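PDB 3RHF: putative polyphosphate kinase 2 family protein from Arthrobacter aurescens, which probably acts as a polyphosphate kinase of the PPK2 family, transferring phosphate between polyphosphate and nucleotides. Local coordinates for residues A[41-46]-A[249-254]; A[52-57]-A[96-101]; A[143-148]-A[161-166]. One frame throughout, in Å; residues are numbered along the deposited sequence.

How the interactions relate
Following the chain, the start of helix 43-69, in 41-46, later meets 249-254 at the start of helix 250-266. Interaction 1 therefore closes a loop of about 200 residues that holds all five sheet strands. Two further contacts nest inside it. Interaction 2 uses the same helix 43-69 and ties 52-57 to the end of helix 88-98 and its exit, closing a loop of about 40 residues that contains strand 75-82; its centre lies about 17 Å from that of interaction 1. Interaction 3 follows in series and closes a short loop of about a dozen residues, joining the loop after strand 135-139 to helix 157-176, its centre about 32 Å from each of the others and across the chain's centre. No loops cross.

Interaction 1. Residues A[41-46]-A[249-254]; sequences GVKADG and KKWYAR
Trp251 lies flat against the backbone of Val42 and Lys43, a CH-pi contact at the surface of a P-loop NTPase-like alpha/beta/alpha sandwich, where the first turns of helices 43-69 and 250-266 meet. The evidence is the position of Lys43 CA: it is 3.7 Å from the centroid of the six-membered ring of Trp251 and only 14° off the ring normal. Val42 C sits over the same face, nearer the rim, 3.6 Å from Trp251 CH2. The pyrrole part is covered by aliphatic carbon, with Lys43 CB 3.7 Å from Trp251 NE1 and Lys43 CD 3.8 Å from Trp251 CD1, before the lysine chain bends at chi3 and its end leads away. Trp251 CG stands between its own backbone N and carbonyl carbon (chi1 67°), a rotamer that brings the indole across to the other helix. Gly46 CA approaches Trp251 CE3 obliquely at 4.0 Å, and a side chain on Gly46 would run into the ring. A serine in place of Trp251 would probably leave the backbone of Val42 and Lys43 without its cover and open a gap between the helix starts. Trp251 N and Arg254 NH1 hydrogen-bond a citrate, probably from the crystallisation liquor. Within 41-46, Asp45 OD2 accepts the N-H of Val42, the N-cap residue of helix 43-69, at 2.8 Å, through the lone pair turned away from OD1.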
loop_
_atom_site.group_PDB
_atom_site.type_symbol
_atom_site.label_atom_id
_atom_site.label_comp_id
_atom_site.label_asym_id
_atom_site.label_seq_id
_atom_site.Cartn_x
_atom_site.Cartn_y
_atom_site.Cartn_z
ATOM N N GLY A 41 16.538 5.508 -23.818
ATOM C CA GLY A 41 15.741 4.408 -24.376
ATOM C C GLY A 41 14.342 4.894 -24.689
ATOM O O GLY A 41 14.017 6.053 -24.450
ATOM N N VAL A 42 13.485 4.008 -25.168
ATOM C CA VAL A 42 12.088 4.361 -25.440
ATOM C C VAL A 42 11.148 3.545 -24.526
ATOM O O VAL A 42 11.599 2.829 -23.659
ATOM C CB VAL A 42 11.778 4.208 -26.951
ATOM C CG1 VAL A 42 12.753 5.073 -27.743
ATOM C CG2 VAL A 42 11.934 2.768 -27.443
ATOM N N LYS A 43 9.846 3.655 -24.742
ATOM C CA LYS A 43 8.853 3.024 -23.901
ATOM C C LYS A 43 9.107 1.548 -23.597
ATOM O O LYS A 43 9.091 1.163 -22.451
ATOM C CB LYS A 43 7.476 3.218 -24.526
ATOM C CG LYS A 43 6.317 2.531 -23.815
ATOM C CD LYS A 43 4.952 3.146 -24.237
ATOM C CE LYS A 43 3.916 2.020 -24.558
ATOM N NZ LYS A 43 2.729 2.380 -25.448
ATOM N N ALA A 44 9.360 0.715 -24.601
ATOM C CA ALA A 44 9.598 -0.706 -24.349
ATOM C C ALA A 44 10.748 -0.908 -23.362
ATOM O O ALA A 44 10.684 -1.814 -22.525
ATOM C CB ALA A 44 9.865 -1.450 -25.618
ATOM N N ASP A 45 11.786 -0.072 -23.473
ATOM C CA ASP A 45 12.966 -0.144 -22.607
ATOM C C ASP A 45 12.666 0.344 -21.178
ATOM O O ASP A 45 13.239 -0.112 -20.178
ATOM C CB ASP A 45 14.079 0.768 -23.158
ATOM C CG ASP A 45 14.491 0.445 -24.601
ATOM O OD1 ASP A 45 14.849 -0.705 -24.923
ATOM O OD2 ASP A 45 14.478 1.376 -25.413
ATOM N N GLY A 46 11.771 1.325 -21.125
ATOM C CA GLY A 46 11.341 1.954 -19.882
ATOM C C GLY A 46 10.461 0.993 -19.101
ATOM O O GLY A 46 10.584 0.908 -17.900
ATOM N N LYS A 249 4.598 11.699 -21.120
ATOM C CA LYS A 249 4.753 10.268 -21.231
ATOM C C LYS A 249 4.674 9.604 -19.871
ATOM O O LYS A 249 5.578 9.758 -19.073
ATOM C CB LYS A 249 6.091 9.935 -21.873
ATOM C CG LYS A 249 6.153 10.294 -23.330
ATOM C CD LYS A 249 7.597 10.238 -23.824
ATOM C CE LYS A 249 7.689 10.343 -25.346
ATOM N NZ LYS A 249 7.888 11.737 -25.727
ATOM N N LYS A 250 3.617 8.840 -19.599
ATOM C CA LYS A 250 3.480 8.242 -18.279
ATOM C C LYS A 250 4.648 7.317 -17.953
ATOM O O LYS A 250 5.182 7.349 -16.854
ATOM C CB LYS A 250 2.149 7.499 -18.148
ATOM C CG LYS A 250 0.855 8.408 -18.091
ATOM C CD LYS A 250 -0.407 7.519 -17.832
ATOM C CE LYS A 250 -1.812 8.169 -18.068
ATOM N NZ LYS A 250 -2.504 7.633 -19.311
ATOM N N TRP A 251 5.070 6.516 -18.928
ATOM C CA TRP A 251 6.138 5.556 -18.724
ATOM C C TRP A 251 7.385 6.247 -18.290
ATOM O O TRP A 251 8.125 5.704 -17.484
ATOM C CB TRP A 251 6.415 4.695 -19.977
ATOM C CG TRP A 251 6.972 5.457 -21.155
ATOM C CD1 TRP A 251 6.260 6.033 -22.179
ATOM C CD2 TRP A 251 8.354 5.717 -21.432
ATOM N NE1 TRP A 251 7.126 6.649 -23.057
ATOM C CE2 TRP A 251 8.412 6.473 -22.616
ATOM C CE3 TRP A 251 9.538 5.404 -20.788
ATOM C CZ2 TRP A 251 9.601 6.900 -23.155
ATOM C CZ3 TRP A 251 10.717 5.814 -21.327
ATOM C CH2 TRP A 251 10.749 6.549 -22.507
ATOM N N TYR A 252 7.662 7.427 -18.822
ATOM C CA TYR A 252 8.924 8.106 -18.429
ATOM C C TYR A 252 8.871 8.648 -16.997
ATOM O O TYR A 252 9.834 8.511 -16.225
ATOM C CB TYR A 252 9.308 9.239 -19.356
ATOM C CG TYR A 252 10.472 10.037 -18.784
ATOM C CD1 TYR A 252 11.721 9.502 -18.722
ATOM C CD2 TYR A 252 10.281 11.291 -18.244
ATOM C CE1 TYR A 252 12.774 10.202 -18.192
ATOM C CE2 TYR A 252 11.303 11.994 -17.701
ATOM C CZ TYR A 252 12.563 11.455 -17.672
ATOM O OH TYR A 252 13.616 12.163 -17.139
ATOM N N ALA A 253 7.763 9.301 -16.677
ATOM C CA ALA A 253 7.562 9.815 -15.321
ATOM C C ALA A 253 7.679 8.682 -14.302
ATOM O O ALA A 253 8.295 8.863 -13.270
ATOM C CB ALA A 253 6.226 10.513 -15.194
ATOM N N ARG A 254 7.125 7.515 -14.587
ATOM C CA ARG A 254 7.250 6.441 -13.649
ATOM C C ARG A 254 8.705 6.089 -13.364
ATOM O O ARG A 254 9.047 5.888 -12.190
ATOM C CB ARG A 254 6.557 5.197 -14.139
ATOM C CG ARG A 254 5.071 5.291 -14.152
ATOM C CD ARG A 254 4.461 4.088 -14.818
ATOM N NE ARG A 254 3.057 4.368 -15.135
ATOM C CZ ARG A 254 2.452 4.161 -16.318
ATOM N NH1 ARG A 254 3.069 3.621 -17.366
ATOM N NH2 ARG A 254 1.170 4.454 -16.430
#

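Interaction 2. Residues A[52-57]-A[96-101]; sequences AQDARL and VGAMDP
Leu57 turns its CG away from the backbone N (chi1 -171°), which sends its branched end across from helix 43-69 to Ala98 and Met99. Met99, a selenomethionine, has chi1 -67° and an otherwise extended chain, which brings the side chain alongside the same leucine although its CB bond does not aim there; the evidence is the 4.1 Å between Met99 CG and Leu57 CG. The two side chains meet at an angle, but the modelled methyl contact at their ends is shorter than carbons allow, so the exact fit there is doubtful. Ala98 CB points toward the helix and touches it at two successive turns: 4.0 Å from Leu57 CD2, and 4.1 Å from Asp54 CB. The small methyl allows a close approach, Asp54 CA and Ala98 CA being 5.1 Å apart. No hydrogen bond spans the two segments. The carboxylate of Asp54 has its partner elsewhere, OD1 accepting from Gln258 NE2 on helix 250-266, and Leu57 also rests on Leu262 of that helix, while Met99 reaches Val104 on the next strand. Val96, Asp100 and Pro101 pack on the second subunit, placing the contact beside the dimer interface. The contact lies within a helical layer of the three-layer alpha/beta/alpha sandwich, and helix 88-98, which follows strand 75-82, probably corresponds to the helix after the P-loop in P-loop NTPases.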
loop_
_atom_site.group_PDB
_atom_site.type_symbol
_atom_site.label_atom_id
_atom_site.label_comp_id
_atom_site.label_asym_id
_atom_site.label_seq_id
_atom_site.Cartn_x
_atom_site.Cartn_y
_atom_site.Cartn_z
ATOM N N ALA A 52 12.686 -3.729 -13.189
ATOM C CA ALA A 52 13.932 -3.947 -12.510
ATOM C C ALA A 52 14.010 -2.978 -11.316
ATOM O O ALA A 52 14.516 -3.320 -10.229
ATOM C CB ALA A 52 15.071 -3.743 -13.474
ATOM N N GLN A 53 13.542 -1.750 -11.552
ATOM C CA GLN A 53 13.513 -0.712 -10.524
ATOM C C GLN A 53 12.723 -1.193 -9.329
ATOM O O GLN A 53 13.141 -0.959 -8.214
ATOM C CB GLN A 53 12.921 0.574 -11.069
ATOM C CG GLN A 53 13.901 1.359 -11.893
ATOM C CD GLN A 53 13.353 2.656 -12.351
ATOM O OE1 GLN A 53 12.153 2.774 -12.536
ATOM N NE2 GLN A 53 14.237 3.677 -12.536
ATOM N N ASP A 54 11.613 -1.908 -9.589
ATOM C CA ASP A 54 10.702 -2.374 -8.555
ATOM C C ASP A 54 11.433 -3.291 -7.571
ATOM O O ASP A 54 11.255 -3.150 -6.382
ATOM C CB ASP A 54 9.512 -3.152 -9.152
ATOM C CG ASP A 54 8.568 -2.278 -9.979
ATOM O OD1 ASP A 54 8.749 -1.037 -10.001
ATOM O OD2 ASP A 54 7.644 -2.830 -10.651
ATOM N N ALA A 55 12.176 -4.270 -8.104
ATOM C CA ALA A 55 12.969 -5.186 -7.312
ATOM C C ALA A 55 14.034 -4.428 -6.550
ATOM O O ALA A 55 14.235 -4.666 -5.352
ATOM C CB ALA A 55 13.613 -6.249 -8.181
ATOM N N ARG A 56 14.712 -3.503 -7.209
ATOM C CA ARG A 56 15.697 -2.690 -6.502
ATOM C C ARG A 56 15.106 -1.880 -5.324
ATOM O O ARG A 56 15.712 -1.821 -4.237
ATOM C CB ARG A 56 16.369 -1.741 -7.460
ATOM C CG ARG A 56 17.224 -2.441 -8.504
ATOM C CD ARG A 56 17.763 -1.403 -9.453
ATOM N NE ARG A 56 18.164 -2.015 -10.691
ATOM C CZ ARG A 56 18.439 -1.366 -11.815
ATOM N NH1 ARG A 56 18.383 -0.039 -11.880
ATOM N NH2 ARG A 56 18.793 -2.072 -12.878
ATOM N N LEU A 57 13.951 -1.239 -5.570
ATOM C CA LEU A 57 13.269 -0.439 -4.583
ATOM C C LEU A 57 12.806 -1.321 -3.407
ATOM O O LEU A 57 13.005 -0.952 -2.271
ATOM C CB LEU A 57 12.094 0.286 -5.230
ATOM C CG LEU A 57 11.344 1.360 -4.429
ATOM C CD1 LEU A 57 12.265 2.483 -4.065
ATOM C CD2 LEU A 57 10.103 1.976 -5.187
ATOM N N VAL A 96 4.378 2.743 -4.151
ATOM C CA VAL A 96 3.940 2.047 -2.965
ATOM C C VAL A 96 3.828 0.553 -3.165
ATOM O O VAL A 96 4.255 -0.239 -2.304
ATOM C CB VAL A 96 2.625 2.659 -2.465
ATOM C CG1 VAL A 96 1.946 1.737 -1.540
ATOM C CG2 VAL A 96 2.927 4.025 -1.809
ATOM N N GLY A 97 3.337 0.146 -4.313
ATOM C CA GLY A 97 3.195 -1.264 -4.597
ATOM C C GLY A 97 4.464 -2.011 -4.834
ATOM O O GLY A 97 4.470 -3.220 -4.857
ATOM N N ALA A 98 5.553 -1.318 -5.076
ATOM C CA ALA A 98 6.846 -1.993 -5.217
ATOM C C ALA A 98 7.383 -2.235 -3.831
ATOM O O ALA A 98 8.318 -3.006 -3.687
ATOM C CB ALA A 98 7.834 -1.160 -6.007
HETATM N N MSE A 99 6.818 -1.569 -2.816
HETATM C CA MSE A 99 7.347 -1.626 -1.442
HETATM C C MSE A 99 6.520 -2.536 -0.530
HETATM O O MSE A 99 5.437 -2.974 -0.899
HETATM C CB MSE A 99 7.417 -0.221 -0.877
HETATM C CG MSE A 99 8.436 0.598 -1.585
HETATM SE SE MSE A 99 8.639 2.391 -0.871
HETATM C CE MSE A 99 10.302 2.740 -1.783
ATOM N N ASP A 100 7.051 -2.866 0.644
ATOM C CA ASP A 100 6.226 -3.504 1.661
ATOM C C ASP A 100 5.429 -2.414 2.360
ATOM O O ASP A 100 6.022 -1.525 2.907
ATOM C CB ASP A 100 7.045 -4.319 2.662
ATOM C CG ASP A 100 6.150 -5.243 3.558
ATOM O OD1 ASP A 100 6.445 -6.478 3.617
ATOM O OD2 ASP A 100 5.168 -4.737 4.178
ATOM N N PRO A 101 4.083 -2.506 2.339
ATOM C CA PRO A 101 3.198 -1.479 2.905
ATOM C C PRO A 101 3.397 -1.221 4.382
ATOM O O PRO A 101 3.119 -0.134 4.847
ATOM C CB PRO A 101 1.783 -2.031 2.662
ATOM C CG PRO A 101 1.953 -3.501 2.438
ATOM C CD PRO A 101 3.320 -3.677 1.855
#

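Interaction 3. Residues A[143-148]-A[161-166]; sequences YEDVLI and ERRYAA
Val146 overlaps the ring of Tyr164 at CE1, with its whole branch point engaged: Val146 CB is 3.6 Å from Tyr164 CE1, and Val146 CG1 and CG2 each stand 3.7 Å from that same carbon. The approach to the ring is oblique. The valine torsion (chi1 -61°) sets CG1 beside the backbone N, and from there this methyl also reaches the stem of Arg163, 3.7 Å from Arg163 CB, as the two side chains run past one another. Beyond CB the arginine stays extended, which carries the guanidinium back to the loop. There Arg163 NH1 donates to the backbone oxygen of Asp145 at a modelled 2.5 Å, shorter than usual, so its exact length is uncertain. The oxygen lies 3° out of the guanidinium plane and receives the bond on a lone pair in its own carbonyl plane, but the N-H points rather off line, with an angle of 137°. In the P-loop NTPase-like fold this loop follows strand 135-139, the neighbour of strand 75-82 in the parallel sheet, and helix 157-176 leads on to strand 179-187; the contact thus joins the loop to that helix. Asp145 OD1 is 4.3 Å from Arg163 NH1, well outside the guanidinium plane, so their attraction is probably one of charge alone. The guanidinium has further partners: Arg163 NE forms a salt bridge with Glu159, and Phe121 makes a cation-pi contact with it.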
loop_
_atom_site.group_PDB
_atom_site.type_symbol
_atom_site.label_atom_id
_atom_site.label_comp_id
_atom_site.label_asym_id
_atom_site.label_seq_id
_atom_site.Cartn_x
_atom_site.Cartn_y
_atom_site.Cartn_z
ATOM N N TYR A 143 2.749 22.341 -0.058
ATOM C CA TYR A 143 2.776 23.259 -1.158
ATOM C C TYR A 143 1.398 23.672 -1.649
ATOM O O TYR A 143 1.256 24.771 -2.206
ATOM C CB TYR A 143 3.634 22.690 -2.295
ATOM C CG TYR A 143 5.102 22.733 -1.890
ATOM C CD1 TYR A 143 5.850 23.869 -2.061
ATOM C CD2 TYR A 143 5.711 21.644 -1.285
ATOM C CE1 TYR A 143 7.216 23.917 -1.667
ATOM C CE2 TYR A 143 7.049 21.674 -0.885
ATOM C CZ TYR A 143 7.793 22.823 -1.062
ATOM O OH TYR A 143 9.115 22.834 -0.673
ATOM N N GLU A 144 0.383 22.845 -1.426
ATOM C CA GLU A 144 -0.957 23.223 -1.840
ATOM C C GLU A 144 -1.274 24.608 -1.309
ATOM O O GLU A 144 -1.969 25.407 -2.000
ATOM C CB GLU A 144 -2.028 22.251 -1.360
ATOM C CG GLU A 144 -1.973 20.894 -2.047
ATOM C CD GLU A 144 -2.414 20.937 -3.500
ATOM O OE1 GLU A 144 -3.615 21.071 -3.747
ATOM O OE2 GLU A 144 -1.581 20.814 -4.409
ATOM N N ASP A 145 -0.730 24.910 -0.114
ATOM C CA ASP A 145 -1.037 26.167 0.549
ATOM C C ASP A 145 -0.280 27.355 -0.015
ATOM O O ASP A 145 -0.523 28.450 0.419
ATOM C CB ASP A 145 -0.836 26.042 2.042
ATOM C CG ASP A 145 -1.820 25.081 2.658
ATOM O OD1 ASP A 145 -3.018 25.440 2.736
ATOM O OD2 ASP A 145 -1.408 23.967 3.055
ATOM N N VAL A 146 0.632 27.153 -0.964
ATOM C CA VAL A 146 1.137 28.265 -1.772
ATOM C C VAL A 146 0.844 28.158 -3.278
ATOM O O VAL A 146 1.480 28.856 -4.076
ATOM C CB VAL A 146 2.637 28.461 -1.588
ATOM C CG1 VAL A 146 2.908 28.771 -0.159
ATOM C CG2 VAL A 146 3.427 27.249 -2.085
ATOM N N LEU A 147 -0.092 27.293 -3.659
ATOM C CA LEU A 147 -0.456 27.124 -5.075
ATOM C C LEU A 147 -1.922 27.516 -5.285
ATOM O O LEU A 147 -2.206 28.554 -5.812
ATOM C CB LEU A 147 -0.214 25.689 -5.573
ATOM C CG LEU A 147 1.248 25.259 -5.564
ATOM C CD1 LEU A 147 1.368 23.759 -5.606
ATOM C CD2 LEU A 147 2.039 25.934 -6.689
ATOM N N ILE A 148 -2.846 26.667 -4.861
ATOM C CA ILE A 148 -4.234 26.920 -5.056
ATOM C C ILE A 148 -4.536 28.275 -4.379
ATOM O O ILE A 148 -5.127 29.164 -4.981
ATOM C CB ILE A 148 -5.102 25.685 -4.589
ATOM C CG1 ILE A 148 -6.538 25.794 -5.126
ATOM C CG2 ILE A 148 -5.174 25.550 -3.112
ATOM C CD1 ILE A 148 -7.359 24.446 -5.061
ATOM N N GLU A 161 4.665 34.820 1.340
ATOM C CA GLU A 161 6.074 34.923 1.666
ATOM C C GLU A 161 6.404 34.189 2.975
ATOM O O GLU A 161 7.386 33.453 3.027
ATOM C CB GLU A 161 6.502 36.390 1.762
ATOM C CG GLU A 161 7.987 36.604 1.459
ATOM C CD GLU A 161 8.356 36.223 0.029
ATOM O OE1 GLU A 161 7.537 36.445 -0.906
ATOM O OE2 GLU A 161 9.475 35.688 -0.141
ATOM N N ARG A 162 5.596 34.370 4.016
ATOM C CA ARG A 162 5.871 33.685 5.261
ATOM C C ARG A 162 5.723 32.167 5.092
ATOM O O ARG A 162 6.437 31.385 5.716
ATOM C CB ARG A 162 5.023 34.207 6.451
ATOM C CG ARG A 162 3.719 33.398 6.759
ATOM C CD ARG A 162 3.144 33.595 8.201
ATOM N NE ARG A 162 3.353 32.396 9.028
ATOM C CZ ARG A 162 2.641 31.268 8.957
ATOM N NH1 ARG A 162 2.968 30.259 9.757
ATOM N NH2 ARG A 162 1.622 31.130 8.101
ATOM N N ARG A 163 4.809 31.745 4.243
ATOM C CA ARG A 163 4.616 30.329 4.028
ATOM C C ARG A 163 5.791 29.678 3.346
ATOM O O ARG A 163 6.192 28.580 3.707
ATOM C CB ARG A 163 3.388 30.106 3.238
ATOM C CG ARG A 163 2.220 30.315 4.086
ATOM C CD ARG A 163 1.029 29.986 3.306
ATOM N NE ARG A 163 -0.154 30.302 4.061
ATOM C CZ ARG A 163 -1.381 30.067 3.631
ATOM N NH1 ARG A 163 -1.570 29.509 2.451
ATOM N NH2 ARG A 163 -2.415 30.381 4.398
ATOM N N TYR A 164 6.371 30.379 2.393
ATOM C CA TYR A 164 7.562 29.896 1.741
ATOM C C TYR A 164 8.679 29.691 2.758
ATOM O O TYR A 164 9.396 28.670 2.711
ATOM C CB TYR A 164 8.045 30.891 0.686
ATOM C CG TYR A 164 7.149 31.036 -0.494
ATOM C CD1 TYR A 164 6.558 29.924 -1.106
ATOM C CD2 TYR A 164 6.916 32.274 -1.041
ATOM C CE1 TYR A 164 5.732 30.089 -2.234
ATOM C CE2 TYR A 164 6.108 32.454 -2.144
ATOM C CZ TYR A 164 5.521 31.385 -2.734
ATOM O OH TYR A 164 4.738 31.594 -3.820
ATOM N N ALA A 165 8.852 30.669 3.641
ATOM C CA ALA A 165 9.908 30.591 4.632
ATOM C C ALA A 165 9.585 29.483 5.635
ATOM O O ALA A 165 10.491 28.791 6.069
ATOM C CB ALA A 165 10.160 31.948 5.335
ATOM N N ALA A 166 8.315 29.283 5.969
ATOM C CA ALA A 166 7.966 28.219 6.928
ATOM C C ALA A 166 8.251 26.802 6.374
ATOM O O ALA A 166 8.800 25.917 7.072
ATOM C CB ALA A 166 6.532 28.349 7.358
#